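Local coordinates for protein YghZ aldo-keto reductase (Escherichia coli, PDB 3N6Q) that probably catalyses the NADPH-dependent reduction of aldehydes and ketones to alcohols, as in other aldo-keto reductases, at residues F77-L80 against L81-D84. Sequence-based numbering, arbitrary orientation. Where two conformers were deposited one is given.
Sequences FGRL and LRED. With MG (magnesium ion), chain J.
Two partners grip the carbonyl oxygen of R79: the backbone N of E83, 2.9 Å from R79 O, and a water that lies 3.0 Å from R79 O and donates to it. Matching i+4 to i hydrogen bonds run from the N of L81, R82 and D84 to the O of F77, G78 and L80, the last as the helix ends. R82 has two conformers; in the one described here a bend at chi3 (-50°) turns the chain back along the helix and chi4 (-103°) sets the guanidinium plane, with G78 O 3.5 Å above its centre. In this copy NE also gives the water a weak bond, and NH2 reaches R79 CG at 3.6 Å. On the buried side F77 swings its ring toward L81, whose CG lies over one face, off centre toward the rim, in a CH-pi contact; L81 CD2 meets F77 CZ at 3.5 Å. Both side chains also press on I94, while L80 packs on helix 42-54. The modelled magnesium ion sits doubtfully close to E83 OE2, at 1.8 Å; E83 OE1 forms a salt bridge with R46, and D84 OD2 with R46 and R50. The turn closes helix 72-84, the crossover of a beta-alpha-beta unit between parallel strands 59-61 and 93-98 in the aldo-keto reductase TIM barrel.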
loop_
_atom_site.group_PDB
_atom_site.type_symbol
_atom_site.label_atom_id
_atom_site.label_comp_id
_atom_site.label_asym_id
_atom_site.label_seq_id
_atom_site.Cartn_x
_atom_site.Cartn_y
_atom_site.Cartn_z
ATOM N N PHE B 77 -27.845 -3.798 -9.990
ATOM C CA PHE B 77 -27.456 -2.519 -9.439
ATOM C C PHE B 77 -26.332 -1.855 -10.210
ATOM O O PHE B 77 -26.351 -0.628 -10.463
ATOM C CB PHE B 77 -27.051 -2.672 -7.943
ATOM C CG PHE B 77 -26.719 -1.377 -7.265
ATOM C CD1 PHE B 77 -27.743 -0.523 -6.818
ATOM C CD2 PHE B 77 -25.405 -1.091 -6.910
ATOM C CE1 PHE B 77 -27.461 0.635 -6.101
ATOM C CE2 PHE B 77 -25.108 0.066 -6.189
ATOM C CZ PHE B 77 -26.148 0.937 -5.793
ATOM N N GLY B 78 -25.288 -2.609 -10.533
ATOM C CA GLY B 78 -24.205 -1.973 -11.320
ATOM C C GLY B 78 -24.697 -1.384 -12.653
ATOM O O GLY B 78 -24.245 -0.333 -13.076
ATOM N N ARG B 79 -25.593 -2.072 -13.308
ATOM C CA ARG B 79 -26.113 -1.577 -14.607
ATOM C C ARG B 79 -26.882 -0.284 -14.395
ATOM O O ARG B 79 -26.771 0.685 -15.181
ATOM C CB ARG B 79 -27.082 -2.598 -15.150
ATOM C CG ARG B 79 -26.429 -3.898 -15.614
ATOM C CD ARG B 79 -27.477 -4.795 -16.290
ATOM N NE ARG B 79 -27.934 -4.225 -17.574
ATOM C CZ ARG B 79 -28.934 -4.716 -18.313
ATOM N NH1 ARG B 79 -29.598 -5.809 -17.926
ATOM N NH2 ARG B 79 -29.272 -4.117 -19.453
ATOM N N LEU B 80 -27.742 -0.297 -13.377
ATOM C CA LEU B 80 -28.572 0.894 -13.100
ATOM C C LEU B 80 -27.741 2.053 -12.632
ATOM O O LEU B 80 -28.053 3.226 -12.986
ATOM C CB LEU B 80 -29.726 0.578 -12.136
ATOM C CG LEU B 80 -30.721 -0.415 -12.725
ATOM C CD1 LEU B 80 -31.691 -0.846 -11.606
ATOM C CD2 LEU B 80 -31.500 0.250 -13.877
ATOM N N LEU B 81 -26.642 1.776 -11.894
ATOM C CA LEU B 81 -25.717 2.833 -11.478
ATOM C C LEU B 81 -25.117 3.503 -12.703
ATOM O O LEU B 81 -25.013 4.743 -12.763
ATOM C CB LEU B 81 -24.566 2.298 -10.637
ATOM C CG LEU B 81 -24.566 1.977 -9.153
ATOM C CD1 LEU B 81 -23.039 1.926 -8.729
ATOM C CD2 LEU B 81 -25.355 3.087 -8.386
ATOM N N ARG B 82 -24.672 2.681 -13.659
ATOM C CA ARG B 82 -24.081 3.215 -14.886
ATOM C C ARG B 82 -25.114 3.975 -15.709
ATOM O O ARG B 82 -24.798 5.014 -16.284
ATOM C CB ARG B 82 -23.402 2.112 -15.731
ATOM C CG ARG B 82 -22.056 1.680 -15.170
ATOM C CD ARG B 82 -21.369 0.542 -15.984
ATOM N NE ARG B 82 -22.247 -0.597 -16.251
ATOM C CZ ARG B 82 -22.190 -1.756 -15.601
ATOM N NH1 ARG B 82 -21.289 -1.968 -14.659
ATOM N NH2 ARG B 82 -23.018 -2.717 -15.919
ATOM N N GLU B 83 -26.341 3.466 -15.794
ATOM C CA GLU B 83 -27.369 4.090 -16.647
ATOM C C GLU B 83 -27.907 5.393 -16.037
ATOM O O GLU B 83 -27.980 6.433 -16.725
ATOM C CB GLU B 83 -28.536 3.137 -16.962
ATOM C CG GLU B 83 -28.247 2.086 -18.092
ATOM C CD GLU B 83 -29.479 1.317 -18.534
ATOM O OE1 GLU B 83 -30.555 1.597 -17.980
ATOM O OE2 GLU B 83 -29.412 0.497 -19.523
ATOM N N ASP B 84 -28.181 5.379 -14.720
ATOM C CA ASP B 84 -28.943 6.477 -14.093
ATOM C C ASP B 84 -28.168 7.270 -13.041
ATOM O O ASP B 84 -28.609 8.365 -12.645
ATOM C CB ASP B 84 -30.199 5.912 -13.443
ATOM C CG ASP B 84 -31.266 5.502 -14.452
ATOM O OD1 ASP B 84 -31.216 5.924 -15.638
ATOM O OD2 ASP B 84 -32.209 4.812 -14.020
HETATM MG MG MG J . -30.793 -0.222 -20.487
HETATM O O HOH W 1 -25.314 -0.064 -17.736
#